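Side-chain contacts in helix-turn-helix domain-containing protein (Shewanella amazonensis SB2B, PDB 3KE2), which is of unknown function but probably binds DNA, as other winged helix-turn-helix proteins do: residues 18-23 with 99-104; 23-28 with 48-53. All blocks are in the same frame, centred on the assembly; numbering follows the deposited sequence.

Interaction 1: residues 18-23 with 99-104; sequences AFLRKL and KSLLGV
Leu102 reaches across from the last turn of helix 88-102 and lays both of its methyls against the backbone of helix 14-31 at Leu20 and Arg21. Its CD2 meets Arg21 at the root of the side chain, 3.7 Å from Arg21 CB and equally near Arg21 CA. The other methyl, CD1, lies 3.8 Å from Arg21 CA and 3.9 Å from Leu20 O, a packing contact with the carbonyl oxygen. CG of Leu102 stands beside its own backbone N and anti to the carbonyl carbon (chi1 -74°), and with CD1 extended (chi2 163°) the isopropyl fork is carried out to straddle Arg21 CA. Arg21 offers mainly its base here: CG is anti to the backbone N, and the chain runs straight until it bends at chi3. The guanidinium lies obliquely to Leu102 CD2. Next to this, Leu20 and Leu101 both point toward the opposing helix and cross obliquely, meeting methyl to methyl at 4.1 Å between Leu20 CD1 and Leu101 CD1. An alanine at Leu102 is likely to open a gap over Arg21 CA and leave the two helices held across these segments mainly by the lighter Leu20–Leu101 touch. No hydrogen bond joins the segments. Just beyond Leu102 the chain leaves the helix at Gly103, which has positive phi (71°); Gly103 N bonds to Ser100 O and Val104 N to Lys99 O, a Schellman motif. In the fold, the contact fastens the end of helix 88-102 along helix 14-31: Leu20 also packs on Trp90 and Val98 of helix 88-102, while Leu102 extends its hold on helix 14-31 to Lys17 and Tyr24.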
ATOM      1  N   ALA A  18       7.089  -5.527   4.438  1.00 20.34           N
ATOM      2  CA  ALA A  18       6.087  -5.145   5.445  1.00 19.91           C
ATOM      3  C   ALA A  18       4.761  -4.779   4.829  1.00 19.42           C
ATOM      4  O   ALA A  18       3.726  -4.986   5.431  1.00 20.80           O
ATOM      5  CB  ALA A  18       6.598  -3.982   6.321  1.00 19.73           C
ATOM      6  N   PHE A  19       4.791  -4.204   3.642  1.00 18.69           N
ATOM      7  CA  PHE A  19       3.574  -3.820   2.928  1.00 17.54           C
ATOM      8  C   PHE A  19       2.843  -5.061   2.429  1.00 16.96           C
ATOM      9  O   PHE A  19       1.650  -5.205   2.625  1.00 16.54           O
ATOM     10  CB  PHE A  19       3.938  -2.859   1.772  1.00 17.52           C
ATOM     11  CG  PHE A  19       2.778  -2.481   0.871  1.00 17.36           C
ATOM     12  CD1 PHE A  19       1.885  -1.491   1.243  1.00 16.36           C
ATOM     13  CD2 PHE A  19       2.616  -3.096  -0.378  1.00 16.98           C
ATOM     14  CE1 PHE A  19       0.829  -1.157   0.420  1.00 16.61           C
ATOM     15  CE2 PHE A  19       1.572  -2.755  -1.201  1.00 17.27           C
ATOM     16  CZ  PHE A  19       0.674  -1.790  -0.802  1.00 17.16           C
ATOM     17  N   LEU A  20       3.564  -5.963   1.788  1.00 16.71           N
ATOM     18  CA  LEU A  20       2.948  -7.172   1.286  1.00 17.22           C
ATOM     19  C   LEU A  20       2.374  -8.022   2.440  1.00 18.20           C
ATOM     20  O   LEU A  20       1.408  -8.774   2.246  1.00 18.16           O
ATOM     21  CB  LEU A  20       3.950  -7.978   0.454  1.00 17.07           C
ATOM     22  CG  LEU A  20       4.444  -7.349  -0.862  1.00 16.58           C
ATOM     23  CD1 LEU A  20       5.582  -8.170  -1.402  1.00 16.12           C
ATOM     24  CD2 LEU A  20       3.336  -7.207  -1.910  1.00 14.61           C
ATOM     25  N   ARG A  21       2.966  -7.906   3.633  1.00 18.87           N
ATOM     26  CA  ARG A  21       2.497  -8.620   4.809  0.50 18.97           C
ATOM     27  C   ARG A  21       1.100  -8.149   5.127  1.00 19.10           C
ATOM     28  O   ARG A  21       0.203  -8.936   5.421  1.00 19.06           O
ATOM     29  CB  ARG A  21       3.426  -8.362   6.014  0.50 19.34           C
ATOM     30  CG  ARG A  21       3.023  -9.084   7.339  0.50 18.92           C
ATOM     31  CD  ARG A  21       4.009  -8.815   8.522  0.50 18.48           C
ATOM     32  NE  ARG A  21       5.410  -9.102   8.186  0.50 18.15           N
ATOM     33  CZ  ARG A  21       6.347  -8.172   8.031  0.50 16.60           C
ATOM     34  NH1 ARG A  21       6.047  -6.907   8.256  0.50 16.83           N
ATOM     35  NH2 ARG A  21       7.590  -8.507   7.714  0.50 15.23           N
ATOM     36  N   LYS A  22       0.908  -6.831   5.062  1.00 18.83           N
ATOM     37  CA  LYS A  22      -0.403  -6.279   5.381  1.00 18.85           C
ATOM     38  C   LYS A  22      -1.390  -6.731   4.329  1.00 18.20           C
ATOM     39  O   LYS A  22      -2.502  -7.106   4.671  1.00 18.73           O
ATOM     40  CB  LYS A  22      -0.392  -4.741   5.508  1.00 18.99           C
ATOM     41  CG  LYS A  22       0.713  -4.168   6.443  1.00 21.30           C
ATOM     42  CD  LYS A  22       0.661  -2.617   6.553  1.00 23.33           C
ATOM     43  CE  LYS A  22       2.065  -1.962   6.817  1.00 24.41           C
ATOM     44  NZ  LYS A  22       2.796  -2.456   8.006  1.00 26.82           N
ATOM     45  N   LEU A  23      -1.001  -6.735   3.055  1.00 17.35           N
ATOM     46  CA  LEU A  23      -1.948  -7.165   2.006  1.00 17.23           C
ATOM     47  C   LEU A  23      -2.301  -8.629   2.094  1.00 17.59           C
ATOM     48  O   LEU A  23      -3.435  -9.026   1.779  1.00 17.36           O
ATOM     49  CB  LEU A  23      -1.430  -6.864   0.598  1.00 17.09           C
ATOM     50  CG  LEU A  23      -1.767  -5.526  -0.045  1.00 15.59           C
ATOM     51  CD1 LEU A  23      -1.699  -4.389   0.901  1.00 15.35           C
ATOM     52  CD2 LEU A  23      -0.804  -5.332  -1.223  1.00 16.68           C
ATOM     53  N   LYS A  99       3.309 -15.194  -0.744  1.00 31.64           N
ATOM     54  CA  LYS A  99       3.407 -16.150   0.354  1.00 32.25           C
ATOM     55  C   LYS A  99       4.857 -16.654   0.477  1.00 32.73           C
ATOM     56  O   LYS A  99       5.398 -16.780   1.586  1.00 32.86           O
ATOM     57  CB  LYS A  99       2.422 -17.300   0.143  1.00 32.41           C
ATOM     58  CG  LYS A  99       2.310 -18.257   1.329  1.00 33.16           C
ATOM     59  CD  LYS A  99       1.465 -19.494   0.969  1.00 34.38           C
ATOM     60  CE  LYS A  99       1.608 -20.608   2.009  1.00 34.59           C
ATOM     61  NZ  LYS A  99       0.983 -21.870   1.550  1.00 34.57           N
ATOM     62  N   SER A 100       5.489 -16.926  -0.661  1.00 33.28           N
ATOM     63  CA  SER A 100       6.881 -17.338  -0.662  1.00 33.71           C
ATOM     64  C   SER A 100       7.787 -16.237  -0.075  1.00 33.95           C
ATOM     65  O   SER A 100       8.470 -16.453   0.925  1.00 33.96           O
ATOM     66  CB  SER A 100       7.336 -17.672  -2.073  1.00 33.78           C
ATOM     67  OG  SER A 100       8.714 -17.999  -2.067  1.00 34.23           O
ATOM     68  N   LEU A 101       7.766 -15.057  -0.690  1.00 34.28           N
ATOM     69  CA  LEU A 101       8.600 -13.938  -0.233  1.00 34.59           C
ATOM     70  C   LEU A 101       8.487 -13.683   1.272  1.00 35.03           C
ATOM     71  O   LEU A 101       9.474 -13.373   1.915  1.00 34.65           O
ATOM     72  CB  LEU A 101       8.218 -12.657  -0.969  1.00 34.53           C
ATOM     73  CG  LEU A 101       8.381 -12.602  -2.487  1.00 34.70           C
ATOM     74  CD1 LEU A 101       7.655 -11.370  -3.018  1.00 33.46           C
ATOM     75  CD2 LEU A 101       9.870 -12.627  -2.896  1.00 34.68           C
ATOM     76  N   LEU A 102       7.273 -13.799   1.822  1.00 35.93           N
ATOM     77  CA  LEU A 102       7.041 -13.554   3.262  1.00 36.51           C
ATOM     78  C   LEU A 102       7.498 -14.698   4.159  1.00 37.13           C
ATOM     79  O   LEU A 102       7.587 -14.526   5.378  1.00 37.17           O
ATOM     80  CB  LEU A 102       5.554 -13.262   3.537  1.00 36.56           C
ATOM     81  CG  LEU A 102       4.966 -11.896   3.130  1.00 36.39           C
ATOM     82  CD1 LEU A 102       3.434 -11.935   3.101  1.00 34.90           C
ATOM     83  CD2 LEU A 102       5.471 -10.774   4.054  1.00 35.28           C
ATOM     84  N   GLY A 103       7.773 -15.856   3.553  1.00 37.91           N
ATOM     85  CA  GLY A 103       8.201 -17.052   4.285  1.00 38.65           C
ATOM     86  C   GLY A 103       7.080 -17.691   5.108  1.00 39.24           C
ATOM     87  O   GLY A 103       7.330 -18.284   6.168  1.00 39.12           O
ATOM     88  N   VAL A 104       5.842 -17.590   4.620  1.00 39.81           N
ATOM     89  CA  VAL A 104       4.709 -18.143   5.358  1.00 40.13           C
ATOM     90  C   VAL A 104       4.690 -19.675   5.283  1.00 40.07           C
ATOM     91  O   VAL A 104       4.652 -20.287   4.199  1.00 40.26           O
ATOM     92  CB  VAL A 104       3.366 -17.540   4.899  1.00 40.24           C
ATOM     93  CG1 VAL A 104       2.203 -18.234   5.588  1.00 40.92           C
ATOM     94  CG2 VAL A 104       3.338 -16.061   5.208  1.00 40.66           C
TER

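Interaction 2: residues 23-28 with 48-53; sequences LYLAHL and RTLQDA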
ATOM      1  N   LEU A  23      -1.001  -6.735   3.055  1.00 17.35           N
ATOM      2  CA  LEU A  23      -1.948  -7.165   2.006  1.00 17.23           C
ATOM      3  C   LEU A  23      -2.301  -8.629   2.094  1.00 17.59           C
ATOM      4  O   LEU A  23      -3.435  -9.026   1.779  1.00 17.36           O
ATOM      5  CB  LEU A  23      -1.430  -6.864   0.598  1.00 17.09           C
ATOM      6  CG  LEU A  23      -1.767  -5.526  -0.045  1.00 15.59           C
ATOM      7  CD1 LEU A  23      -1.699  -4.389   0.901  1.00 15.35           C
ATOM      8  CD2 LEU A  23      -0.804  -5.332  -1.223  1.00 16.68           C
ATOM      9  N   TYR A  24      -1.324  -9.428   2.517  1.00 18.03           N
ATOM     10  CA  TYR A  24      -1.507 -10.874   2.634  1.00 18.12           C
ATOM     11  C   TYR A  24      -2.464 -11.179   3.773  1.00 18.00           C
ATOM     12  O   TYR A  24      -3.387 -12.014   3.625  1.00 17.56           O
ATOM     13  CB  TYR A  24      -0.173 -11.593   2.844  1.00 18.17           C
ATOM     14  CG  TYR A  24      -0.315 -13.090   2.835  1.00 19.46           C
ATOM     15  CD1 TYR A  24      -0.570 -13.777   1.656  1.00 21.45           C
ATOM     16  CD2 TYR A  24      -0.184 -13.823   3.988  1.00 21.16           C
ATOM     17  CE1 TYR A  24      -0.711 -15.176   1.641  1.00 22.23           C
ATOM     18  CE2 TYR A  24      -0.323 -15.205   3.983  1.00 22.68           C
ATOM     19  CZ  TYR A  24      -0.588 -15.877   2.808  1.00 22.75           C
ATOM     20  OH  TYR A  24      -0.711 -17.259   2.826  1.00 25.60           O
ATOM     21  N   LEU A  25      -2.251 -10.523   4.912  1.00 17.78           N
ATOM     22  CA  LEU A  25      -3.149 -10.736   6.048  1.00 17.74           C
ATOM     23  C   LEU A  25      -4.574 -10.338   5.646  1.00 17.85           C
ATOM     24  O   LEU A  25      -5.534 -11.094   5.838  1.00 17.48           O
ATOM     25  CB  LEU A  25      -2.698  -9.955   7.263  1.00 17.36           C
ATOM     26  CG  LEU A  25      -1.488 -10.493   7.965  1.00 16.94           C
ATOM     27  CD1 LEU A  25      -1.211  -9.646   9.185  1.00 15.94           C
ATOM     28  CD2 LEU A  25      -1.787 -11.909   8.346  1.00 17.78           C
ATOM     29  N   ALA A  26      -4.685  -9.170   5.034  1.00 17.84           N
ATOM     30  CA  ALA A  26      -5.968  -8.676   4.622  1.00 17.97           C
ATOM     31  C   ALA A  26      -6.643  -9.677   3.699  1.00 17.82           C
ATOM     32  O   ALA A  26      -7.849  -9.861   3.770  1.00 18.47           O
ATOM     33  CB  ALA A  26      -5.810  -7.325   3.934  1.00 18.23           C
ATOM     34  N   HIS A  27      -5.878 -10.309   2.819  1.00 17.61           N
ATOM     35  CA  HIS A  27      -6.442 -11.317   1.899  1.00 17.76           C
ATOM     36  C   HIS A  27      -6.946 -12.515   2.705  1.00 17.45           C
ATOM     37  O   HIS A  27      -8.056 -12.966   2.499  1.00 17.56           O
ATOM     38  CB  HIS A  27      -5.393 -11.706   0.840  1.00 17.79           C
ATOM     39  CG  HIS A  27      -5.773 -12.855  -0.045  1.00 18.48           C
ATOM     40  ND1 HIS A  27      -6.450 -12.689  -1.238  1.00 20.51           N
ATOM     41  CD2 HIS A  27      -5.499 -14.181   0.053  1.00 19.24           C
ATOM     42  CE1 HIS A  27      -6.605 -13.868  -1.821  1.00 20.64           C
ATOM     43  NE2 HIS A  27      -6.034 -14.790  -1.060  1.00 21.03           N
ATOM     44  N   LEU A  28      -6.138 -13.005   3.644  1.00 17.72           N
ATOM     45  CA  LEU A  28      -6.537 -14.129   4.472  1.00 17.95           C
ATOM     46  C   LEU A  28      -7.836 -13.832   5.233  1.00 18.86           C
ATOM     47  O   LEU A  28      -8.777 -14.619   5.198  1.00 18.72           O
ATOM     48  CB  LEU A  28      -5.437 -14.467   5.454  1.00 17.69           C
ATOM     49  CG  LEU A  28      -4.174 -15.108   4.887  1.00 16.03           C
ATOM     50  CD1 LEU A  28      -3.215 -15.314   6.038  1.00 13.10           C
ATOM     51  CD2 LEU A  28      -4.457 -16.428   4.151  1.00 10.98           C
ATOM     52  N   ARG A  48       2.667 -10.795  18.204  1.00 23.60           N
ATOM     53  CA  ARG A  48       3.021  -9.372  18.123  1.00 23.49           C
ATOM     54  C   ARG A  48       3.156  -8.944  16.660  1.00 23.19           C
ATOM     55  O   ARG A  48       2.680  -7.879  16.295  1.00 23.21           O
ATOM     56  CB  ARG A  48       4.315  -9.033  18.896  1.00 23.80           C
ATOM     57  CG  ARG A  48       4.714  -7.525  18.857  1.00 23.84           C
ATOM     58  N   THR A  49       3.808  -9.744  15.815  1.00 22.58           N
ATOM     59  CA  THR A  49       3.931  -9.358  14.411  1.00 22.11           C
ATOM     60  C   THR A  49       2.522  -9.165  13.832  1.00 21.98           C
ATOM     61  O   THR A  49       2.281  -8.284  13.011  1.00 22.07           O
ATOM     62  CB  THR A  49       4.701 -10.396  13.563  1.00 22.12           C
ATOM     63  OG1 THR A  49       5.946 -10.716  14.179  1.00 22.25           O
ATOM     64  CG2 THR A  49       4.963  -9.865  12.122  1.00 22.76           C
ATOM     65  N   LEU A  50       1.586 -10.000  14.273  1.00 21.60           N
ATOM     66  CA  LEU A  50       0.214  -9.912  13.811  1.00 21.18           C
ATOM     67  C   LEU A  50      -0.477  -8.631  14.324  1.00 20.89           C
ATOM     68  O   LEU A  50      -1.021  -7.874  13.517  1.00 20.99           O
ATOM     69  CB  LEU A  50      -0.565 -11.197  14.199  1.00 21.12           C
ATOM     70  CG  LEU A  50      -0.114 -12.477  13.459  1.00 20.45           C
ATOM     71  CD1 LEU A  50      -0.797 -13.698  14.017  1.00 18.33           C
ATOM     72  CD2 LEU A  50      -0.343 -12.371  11.931  1.00 15.87           C
ATOM     73  N   GLN A  51      -0.454  -8.390  15.642  1.00 20.41           N
ATOM     74  CA  GLN A  51      -1.072  -7.180  16.220  1.00 20.24           C
ATOM     75  C   GLN A  51      -0.519  -5.931  15.560  1.00 19.52           C
ATOM     76  O   GLN A  51      -1.271  -5.047  15.199  1.00 19.50           O
ATOM     77  CB  GLN A  51      -0.844  -7.063  17.742  1.00 20.38           C
ATOM     78  CG  GLN A  51      -1.565  -8.069  18.637  1.00 22.39           C
ATOM     79  CD  GLN A  51      -1.223  -7.905  20.145  1.00 25.10           C
ATOM     80  OE1 GLN A  51      -0.459  -7.011  20.516  1.00 28.39           O
ATOM     81  NE2 GLN A  51      -1.792  -8.771  21.010  1.00 25.56           N
ATOM     82  N   ASP A  52       0.804  -5.866  15.417  1.00 19.17           N
ATOM     83  CA  ASP A  52       1.471  -4.697  14.826  1.00 18.79           C
ATOM     84  C   ASP A  52       1.127  -4.525  13.366  1.00 18.12           C
ATOM     85  O   ASP A  52       0.983  -3.404  12.904  1.00 18.13           O
ATOM     86  CB  ASP A  52       3.016  -4.755  14.969  1.00 19.02           C
ATOM     87  CG  ASP A  52       3.511  -4.630  16.428  1.00 19.62           C
ATOM     88  OD1 ASP A  52       2.721  -4.707  17.395  1.00 21.24           O
ATOM     89  OD2 ASP A  52       4.733  -4.478  16.605  1.00 21.36           O
ATOM     90  N   ALA A  53       1.025  -5.617  12.622  1.00 17.84           N
ATOM     91  CA  ALA A  53       0.688  -5.500  11.196  1.00 17.71           C
ATOM     92  C   ALA A  53      -0.726  -4.972  11.082  1.00 17.71           C
ATOM     93  O   ALA A  53      -0.984  -3.987  10.388  1.00 17.96           O
ATOM     94  CB  ALA A  53       0.813  -6.815  10.500  1.00 17.49           C
TER
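Leu25 and Ala53 have the nearest CA atoms, with Leu25 CA 8.3 Å from Ala53 CA, and the contacts between helices 14-31 and 47-55 in these segments are made by side chains. Leu25 does most of this work. It points toward the opposing helix with CG beside its own backbone N (chi1 -74°), and its nearly straight chi2 of -177° sends CD1 outward as the leading methyl. That methyl sits 3.7 Å from Ala53 CB and 4.0 Å from Leu50 CD2, in the angle between two residues one helical turn apart on helix 47-55. Its twin, Leu25 CD2, touches the same methyl of Leu50, at 3.9 Å from Leu50 CD2. The two leucine side chains cross at about a right angle, and one methyl of Leu50 meets both arms of the Leu25 fork. Leu50 does not aim straight at its partner: its CB leaves the helix to one side, and CD2, at the end of the side chain, closes the distance. Ala53, by contrast, points its single methyl toward the other helix. Around the contact, Leu50 also packs on Leu36 and Leu39 of helix 36-43, and Leu25 on Phe57, so helices 14-31, 36-43 and 47-55 share this buried layer. The three residues that touch are all buried, and neither a hydrogen bond nor a salt bridge crosses between the segments. The chemistry is wholly aliphatic: shape and exclusion of water, with no directional bond, hold helix 47-55, probably the DNA-recognition helix by its place in the motif, against helix 14-31.

Helix 14-31 is common to both interactions, whose segments overlap at Leu23, although that residue makes neither contact, and whose centres are about 9 Å apart. Its earlier turns receive the end of helix 88-102 in interaction 1, and its later turns receive helix 47-55 in interaction 2. Along the chain interaction 2 closes first, over 20 residues, within the much longer span bridged by interaction 1, which also includes the two-stranded antiparallel sheet. Tyr24 joins them, its CB lying 3.6 Å from Leu102 CD1. One helix thus ties the probable recognition helix to helix 88-102, while Phe19 and Leu23 on it also pack against the second subunit.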